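Local coordinates for protein MHC class I antigen (Anolis carolinensis, PDB 7CPO) that probably displays peptide antigens at the cell surface for inspection by T cells, holding each peptide in a groove between two helices, at residues A[125-134]-A[148-159]. Residues are numbered along the deposited sequence; the frame is centred on the assembly and turned at random.
Sequences ISLDKDTLTW and WDADFRDNEYKK
Trp-134, on strand 133-136 at one edge of the groove floor, is gripped at three places by residues on both sides of the break between helices 141-149 and 152-176. Its CG lies anti to the carbonyl carbon (chi1 -64°), which turns the indole toward the helices, where a broad ring with a single N-H offers both a face and one edge donor. Over one face lies Trp-148, whose CB makes a CH-pi contact 3.6 Å from the centroid of the five-membered ring of Trp-134. The six-membered rings form a T-shaped pair, the edge of Trp-148 toward that face, planes 61° apart; Leu-127 CD1 backs the opposite face. At the rim, Trp-134 NE1 donates to Asn-155 OD1 (2.8 Å), near the indole plane but with the donor above the carbonyl plane. An amide suits this place because it can also donate: Asn-155 ND2 reaches Trp-148 O at 2.7 Å, from the face opposite Asp-151 N, and a water that donates to Leu-132 O. The third grip is on the backbone, where Trp-134 N donates to Asp-149 OD1 (2.9 Å), nearly in line with its C-O bond, while OD2 pairs with Lys-145. Farther along the helix, Leu-132 sets CD2 against Asn-155 O (3.6 Å). Lys-129 and Lys-159 cross through their methylenes, CG to CG 3.9 Å; both ammonium groups pair with Glu-163, which probably eases their mutual repulsion. Together the packed indoles, Asn-155 and Asp-149 tie the helical wall to the floor, and probably hold Trp-148 in place, its NE1 bonding the backbone of the bound peptide.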
ATOM      1  N   ILE A 125     -18.733  -9.372  -3.507  1.00 24.31           N
ATOM      2  CA  ILE A 125     -18.833 -10.815  -3.301  1.00 18.60           C
ATOM      3  C   ILE A 125     -17.449 -11.331  -2.919  1.00 23.31           C
ATOM      4  O   ILE A 125     -16.423 -10.782  -3.339  1.00 25.25           O
ATOM      5  CB  ILE A 125     -19.402 -11.540  -4.555  1.00 21.24           C
ATOM      6  CG1 ILE A 125     -20.104 -12.841  -4.160  1.00 19.73           C
ATOM      7  CG2 ILE A 125     -18.324 -11.783  -5.638  1.00 15.65           C
ATOM      8  CD1 ILE A 125     -20.953 -13.441  -5.266  1.00 16.43           C
ATOM      9  N   SER A 126     -17.418 -12.369  -2.085  1.00 21.85           N
ATOM     10  CA  SER A 126     -16.153 -12.999  -1.718  1.00 20.33           C
ATOM     11  C   SER A 126     -16.357 -14.499  -1.585  1.00 22.33           C
ATOM     12  O   SER A 126     -17.454 -14.970  -1.290  1.00 26.35           O
ATOM     13  CB  SER A 126     -15.563 -12.425  -0.418  1.00 23.23           C
ATOM     14  OG  SER A 126     -16.445 -12.568   0.678  1.00 26.46           O
ATOM     15  N   LEU A 127     -15.295 -15.249  -1.821  1.00 23.65           N
ATOM     16  CA  LEU A 127     -15.367 -16.696  -1.739  1.00 24.25           C
ATOM     17  C   LEU A 127     -15.097 -17.111  -0.306  1.00 19.37           C
ATOM     18  O   LEU A 127     -14.137 -16.641   0.305  1.00 24.09           O
ATOM     19  CB  LEU A 127     -14.360 -17.358  -2.684  1.00 21.49           C
ATOM     20  CG  LEU A 127     -14.125 -18.854  -2.466  1.00 23.89           C
ATOM     21  CD1 LEU A 127     -15.390 -19.661  -2.794  1.00 19.50           C
ATOM     22  CD2 LEU A 127     -12.953 -19.335  -3.314  1.00 15.77           C
ATOM     23  N   ASP A 128     -15.963 -17.959   0.235  1.00 29.27           N
ATOM     24  CA  ASP A 128     -15.682 -18.649   1.493  1.00 29.29           C
ATOM     25  C   ASP A 128     -15.080 -19.996   1.110  1.00 33.05           C
ATOM     26  O   ASP A 128     -15.777 -20.909   0.646  1.00 32.60           O
ATOM     27  CB  ASP A 128     -16.930 -18.798   2.356  1.00 28.87           C
ATOM     28  CG  ASP A 128     -16.631 -19.425   3.724  1.00 43.47           C
ATOM     29  OD1 ASP A 128     -15.471 -19.842   3.958  1.00 37.52           O
ATOM     30  OD2 ASP A 128     -17.560 -19.504   4.569  1.00 51.20           O
ATOM     31  N   LYS A 129     -13.765 -20.089   1.295  1.00 31.79           N
ATOM     32  CA  LYS A 129     -12.996 -21.282   0.974  1.00 35.12           C
ATOM     33  C   LYS A 129     -13.466 -22.502   1.773  1.00 28.80           C
ATOM     34  O   LYS A 129     -13.396 -23.634   1.282  1.00 21.02           O
ATOM     35  CB  LYS A 129     -11.528 -20.960   1.258  1.00 26.81           C
ATOM     36  CG  LYS A 129     -10.504 -21.818   0.621  1.00 29.68           C
ATOM     37  CD  LYS A 129      -9.142 -21.182   0.824  1.00 26.65           C
ATOM     38  CE  LYS A 129      -8.889 -20.818   2.274  1.00 21.98           C
ATOM     39  NZ  LYS A 129      -8.665 -22.022   3.133  1.00 33.29           N
ATOM     40  N   ASP A 130     -13.947 -22.286   2.998  1.00 22.16           N
ATOM     41  CA  ASP A 130     -14.228 -23.368   3.935  1.00 29.63           C
ATOM     42  C   ASP A 130     -15.598 -24.007   3.729  1.00 32.37           C
ATOM     43  O   ASP A 130     -15.786 -25.171   4.109  1.00 30.60           O
ATOM     44  CB  ASP A 130     -14.106 -22.851   5.378  1.00 24.16           C
ATOM     45  CG  ASP A 130     -12.714 -22.297   5.692  1.00 38.09           C
ATOM     46  OD1 ASP A 130     -11.727 -22.652   4.991  1.00 35.03           O
ATOM     47  OD2 ASP A 130     -12.609 -21.494   6.642  1.00 52.09           O
ATOM     48  N   THR A 131     -16.558 -23.280   3.152  1.00 29.03           N
ATOM     49  CA  THR A 131     -17.851 -23.844   2.790  1.00 24.73           C
ATOM     50  C   THR A 131     -18.011 -24.013   1.293  1.00 27.04           C
ATOM     51  O   THR A 131     -19.015 -24.586   0.858  1.00 30.42           O
ATOM     52  CB  THR A 131     -18.984 -22.950   3.298  1.00 28.93           C
ATOM     53  OG1 THR A 131     -18.835 -21.648   2.723  1.00 32.77           O
ATOM     54  CG2 THR A 131     -18.928 -22.828   4.827  1.00 21.33           C
ATOM     55  N   LEU A 132     -17.049 -23.521   0.507  1.00 26.89           N
ATOM     56  CA  LEU A 132     -17.123 -23.458  -0.952  1.00 18.49           C
ATOM     57  C   LEU A 132     -18.423 -22.811  -1.426  1.00 20.97           C
ATOM     58  O   LEU A 132     -19.092 -23.299  -2.339  1.00 18.49           O
ATOM     59  CB  LEU A 132     -16.947 -24.839  -1.570  1.00 19.16           C
ATOM     60  CG  LEU A 132     -15.496 -25.290  -1.725  1.00 31.83           C
ATOM     61  CD1 LEU A 132     -15.440 -26.608  -2.448  1.00 25.29           C
ATOM     62  CD2 LEU A 132     -14.653 -24.242  -2.438  1.00 26.87           C
ATOM     63  N   THR A 133     -18.780 -21.690  -0.798  1.00 21.09           N
ATOM     64  CA  THR A 133     -19.912 -20.872  -1.219  1.00 18.47           C
ATOM     65  C   THR A 133     -19.466 -19.418  -1.276  1.00 22.88           C
ATOM     66  O   THR A 133     -18.395 -19.055  -0.778  1.00 22.41           O
ATOM     67  CB  THR A 133     -21.112 -21.005  -0.268  1.00 22.76           C
ATOM     68  OG1 THR A 133     -20.736 -20.573   1.042  1.00 20.32           O
ATOM     69  CG2 THR A 133     -21.603 -22.452  -0.199  1.00 19.00           C
ATOM     70  N   TRP A 134     -20.309 -18.566  -1.855  1.00 21.41           N
ATOM     71  CA  TRP A 134     -19.984 -17.155  -2.018  1.00 20.51           C
ATOM     72  C   TRP A 134     -20.847 -16.292  -1.102  1.00 26.53           C
ATOM     73  O   TRP A 134     -22.042 -16.552  -0.936  1.00 26.31           O
ATOM     74  CB  TRP A 134     -20.158 -16.727  -3.484  1.00 21.40           C
ATOM     75  CG  TRP A 134     -19.184 -17.428  -4.443  1.00 20.31           C
ATOM     76  CD1 TRP A 134     -19.334 -18.663  -5.005  1.00 20.84           C
ATOM     77  CD2 TRP A 134     -17.924 -16.923  -4.916  1.00 22.92           C
ATOM     78  NE1 TRP A 134     -18.252 -18.962  -5.806  1.00 22.88           N
ATOM     79  CE2 TRP A 134     -17.373 -17.908  -5.774  1.00 30.10           C
ATOM     80  CE3 TRP A 134     -17.207 -15.730  -4.702  1.00 23.38           C
ATOM     81  CZ2 TRP A 134     -16.135 -17.739  -6.419  1.00 14.97           C
ATOM     82  CZ3 TRP A 134     -15.983 -15.563  -5.344  1.00 18.31           C
ATOM     83  CH2 TRP A 134     -15.460 -16.567  -6.190  1.00 17.34           C
ATOM     84  N   TRP A 148     -22.220 -18.596  -9.432  1.00 24.16           N
ATOM     85  CA  TRP A 148     -20.945 -19.024  -8.878  1.00 28.17           C
ATOM     86  C   TRP A 148     -21.112 -20.112  -7.823  1.00 25.81           C
ATOM     87  O   TRP A 148     -20.308 -21.049  -7.784  1.00 27.14           O
ATOM     88  CB  TRP A 148     -20.190 -17.821  -8.330  1.00 21.32           C
ATOM     89  CG  TRP A 148     -19.731 -16.905  -9.400  1.00 21.28           C
ATOM     90  CD1 TRP A 148     -20.042 -16.971 -10.735  1.00 26.88           C
ATOM     91  CD2 TRP A 148     -18.849 -15.789  -9.246  1.00 25.00           C
ATOM     92  NE1 TRP A 148     -19.418 -15.949 -11.416  1.00 24.17           N
ATOM     93  CE2 TRP A 148     -18.678 -15.211 -10.526  1.00 27.23           C
ATOM     94  CE3 TRP A 148     -18.189 -15.215  -8.150  1.00 20.57           C
ATOM     95  CZ2 TRP A 148     -17.869 -14.095 -10.738  1.00 21.13           C
ATOM     96  CZ3 TRP A 148     -17.381 -14.100  -8.365  1.00 24.27           C
ATOM     97  CH2 TRP A 148     -17.233 -13.551  -9.646  1.00 22.55           C
ATOM     98  N   ASP A 149     -22.147 -20.030  -6.977  1.00 24.44           N
ATOM     99  CA  ASP A 149     -22.405 -21.126  -6.043  1.00 22.90           C
ATOM    100  C   ASP A 149     -22.559 -22.444  -6.777  1.00 23.00           C
ATOM    101  O   ASP A 149     -22.104 -23.485  -6.295  1.00 28.10           O
ATOM    102  CB  ASP A 149     -23.666 -20.869  -5.221  1.00 17.83           C
ATOM    103  CG  ASP A 149     -23.397 -20.095  -3.931  1.00 26.55           C
ATOM    104  OD1 ASP A 149     -22.209 -19.776  -3.649  1.00 25.70           O
ATOM    105  OD2 ASP A 149     -24.389 -19.773  -3.217  1.00 25.22           O
ATOM    106  N   ALA A 150     -23.164 -22.419  -7.958  1.00 29.24           N
ATOM    107  CA  ALA A 150     -23.427 -23.648  -8.695  1.00 30.33           C
ATOM    108  C   ALA A 150     -22.248 -24.154  -9.516  1.00 35.45           C
ATOM    109  O   ALA A 150     -22.346 -25.255 -10.069  1.00 41.38           O
ATOM    110  CB  ALA A 150     -24.631 -23.447  -9.614  1.00 24.23           C
ATOM    111  N   ASP A 151     -21.152 -23.398  -9.622  1.00 28.69           N
ATOM    112  CA  ASP A 151     -20.004 -23.813 -10.438  1.00 24.87           C
ATOM    113  C   ASP A 151     -18.988 -24.553  -9.565  1.00 27.82           C
ATOM    114  O   ASP A 151     -17.888 -24.067  -9.288  1.00 26.98           O
ATOM    115  CB  ASP A 151     -19.378 -22.605 -11.125  1.00 27.98           C
ATOM    116  CG  ASP A 151     -18.480 -22.990 -12.276  1.00 51.20           C
ATOM    117  OD1 ASP A 151     -18.107 -24.195 -12.368  1.00 39.87           O
ATOM    118  OD2 ASP A 151     -18.145 -22.095 -13.090  1.00 46.81           O
ATOM    119  N   PHE A 152     -19.383 -25.769  -9.161  1.00 23.40           N
ATOM    120  CA  PHE A 152     -18.631 -26.538  -8.174  1.00 26.48           C
ATOM    121  C   PHE A 152     -17.180 -26.713  -8.591  1.00 25.43           C
ATOM    122  O   PHE A 152     -16.266 -26.551  -7.767  1.00 27.03           O
ATOM    123  CB  PHE A 152     -19.294 -27.909  -7.954  1.00 19.86           C
ATOM    124  CG  PHE A 152     -20.717 -27.814  -7.483  1.00 40.22           C
ATOM    125  CD1 PHE A 152     -21.109 -26.774  -6.633  1.00 41.39           C
ATOM    126  CD2 PHE A 152     -21.677 -28.732  -7.902  1.00 37.19           C
ATOM    127  CE1 PHE A 152     -22.431 -26.657  -6.204  1.00 37.77           C
ATOM    128  CE2 PHE A 152     -22.995 -28.621  -7.470  1.00 31.67           C
ATOM    129  CZ  PHE A 152     -23.374 -27.579  -6.628  1.00 34.79           C
ATOM    130  N   ARG A 153     -16.951 -27.035  -9.870  1.00 23.49           N
ATOM    131  CA  ARG A 153     -15.595 -27.292 -10.347  1.00 27.69           C
ATOM    132  C   ARG A 153     -14.735 -26.031 -10.269  1.00 25.13           C
ATOM    133  O   ARG A 153     -13.611 -26.068  -9.754  1.00 24.22           O
ATOM    134  CB  ARG A 153     -15.643 -27.853 -11.773  1.00 23.63           C
ATOM    135  CG  ARG A 153     -14.387 -28.605 -12.195  1.00 34.76           C
ATOM    136  CD  ARG A 153     -14.680 -29.639 -13.296  1.00 32.02           C
ATOM    137  NE  ARG A 153     -14.149 -30.954 -12.946  1.00 40.66           N
ATOM    138  CZ  ARG A 153     -14.859 -32.080 -12.936  1.00 41.21           C
ATOM    139  NH1 ARG A 153     -16.144 -32.069 -13.277  1.00 44.39           N
ATOM    140  NH2 ARG A 153     -14.278 -33.223 -12.583  1.00 43.73           N
ATOM    141  N   ASP A 154     -15.254 -24.898 -10.759  1.00 32.75           N
ATOM    142  CA  ASP A 154     -14.472 -23.666 -10.725  1.00 32.35           C
ATOM    143  C   ASP A 154     -14.210 -23.237  -9.292  1.00 26.65           C
ATOM    144  O   ASP A 154     -13.115 -22.763  -8.973  1.00 31.30           O
ATOM    145  CB  ASP A 154     -15.172 -22.550 -11.507  1.00 25.26           C
ATOM    146  CG  ASP A 154     -14.226 -21.814 -12.456  1.00 38.37           C
ATOM    147  OD1 ASP A 154     -14.706 -21.247 -13.454  1.00 43.85           O
ATOM    148  OD2 ASP A 154     -12.999 -21.796 -12.212  1.00 43.33           O
ATOM    149  N   ASN A 155     -15.194 -23.410  -8.410  1.00 31.53           N
ATOM    150  CA  ASN A 155     -14.968 -23.071  -7.010  1.00 27.76           C
ATOM    151  C   ASN A 155     -13.848 -23.908  -6.413  1.00 22.93           C
ATOM    152  O   ASN A 155     -13.110 -23.419  -5.552  1.00 18.32           O
ATOM    153  CB  ASN A 155     -16.254 -23.257  -6.213  1.00 24.60           C
ATOM    154  CG  ASN A 155     -17.294 -22.217  -6.545  1.00 29.73           C
ATOM    155  OD1 ASN A 155     -16.969 -21.103  -6.994  1.00 21.81           O
ATOM    156  ND2 ASN A 155     -18.566 -22.573  -6.330  1.00 22.20           N
ATOM    157  N   GLU A 156     -13.683 -25.155  -6.872  1.00 19.94           N
ATOM    158  CA  GLU A 156     -12.587 -25.967  -6.357  1.00 18.57           C
ATOM    159  C   GLU A 156     -11.242 -25.518  -6.922  1.00 23.92           C
ATOM    160  O   GLU A 156     -10.235 -25.552  -6.206  1.00 29.93           O
ATOM    161  CB  GLU A 156     -12.821 -27.449  -6.626  1.00 20.84           C
ATOM    162  CG  GLU A 156     -13.971 -28.023  -5.799  1.00 35.93           C
ATOM    163  CD  GLU A 156     -13.546 -28.577  -4.425  1.00 51.19           C
ATOM    164  OE1 GLU A 156     -12.455 -28.216  -3.916  1.00 51.96           O
ATOM    165  OE2 GLU A 156     -14.331 -29.359  -3.835  1.00 48.65           O
ATOM    166  N   TYR A 157     -11.195 -25.060  -8.183  1.00 20.27           N
ATOM    167  CA  TYR A 157      -9.942 -24.494  -8.694  1.00 24.24           C
ATOM    168  C   TYR A 157      -9.453 -23.371  -7.799  1.00 24.69           C
ATOM    169  O   TYR A 157      -8.244 -23.218  -7.588  1.00 17.30           O
ATOM    170  CB  TYR A 157     -10.094 -23.942 -10.113  1.00 21.37           C
ATOM    171  CG  TYR A 157     -10.476 -24.928 -11.174  1.00 29.44           C
ATOM    172  CD1 TYR A 157     -10.140 -26.275 -11.064  1.00 26.19           C
ATOM    173  CD2 TYR A 157     -11.174 -24.508 -12.303  1.00 25.72           C
ATOM    174  CE1 TYR A 157     -10.489 -27.179 -12.055  1.00 23.92           C
ATOM    175  CE2 TYR A 157     -11.532 -25.397 -13.284  1.00 28.36           C
ATOM    176  CZ  TYR A 157     -11.182 -26.734 -13.162  1.00 30.35           C
ATOM    177  OH  TYR A 157     -11.532 -27.623 -14.159  1.00 39.65           O
ATOM    178  N   LYS A 158     -10.385 -22.560  -7.281  1.00 16.92           N
ATOM    179  CA  LYS A 158      -9.998 -21.423  -6.460  1.00 19.78           C
ATOM    180  C   LYS A 158      -9.492 -21.870  -5.094  1.00 18.46           C
ATOM    181  O   LYS A 158      -8.471 -21.362  -4.616  1.00 22.18           O
ATOM    182  CB  LYS A 158     -11.174 -20.460  -6.335  1.00 23.97           C
ATOM    183  CG  LYS A 158     -11.454 -19.755  -7.618  1.00 14.82           C
ATOM    184  CD  LYS A 158     -12.687 -18.913  -7.557  1.00 19.66           C
ATOM    185  CE  LYS A 158     -12.910 -18.220  -8.913  1.00 15.62           C
ATOM    186  NZ  LYS A 158     -12.905 -19.187 -10.020  1.00 16.97           N
ATOM    187  N   LYS A 159     -10.174 -22.832  -4.468  1.00 17.39           N
ATOM    188  CA  LYS A 159      -9.674 -23.420  -3.228  1.00 23.09           C
ATOM    189  C   LYS A 159      -8.288 -24.024  -3.431  1.00 21.50           C
ATOM    190  O   LYS A 159      -7.364 -23.773  -2.647  1.00 20.89           O
ATOM    191  CB  LYS A 159     -10.654 -24.481  -2.728  1.00 25.28           C
ATOM    192  CG  LYS A 159     -10.292 -25.133  -1.397  1.00 22.95           C
ATOM    193  CD  LYS A 159     -11.323 -26.226  -1.036  1.00 26.79           C
ATOM    194  CE  LYS A 159     -11.183 -26.737   0.398  1.00 25.77           C
ATOM    195  NZ  LYS A 159      -9.817 -27.250   0.708  1.00 40.24           N
TER
HETATM  196  O   HOH W   1     -19.026 -25.183  -4.513  1.00 23.46           O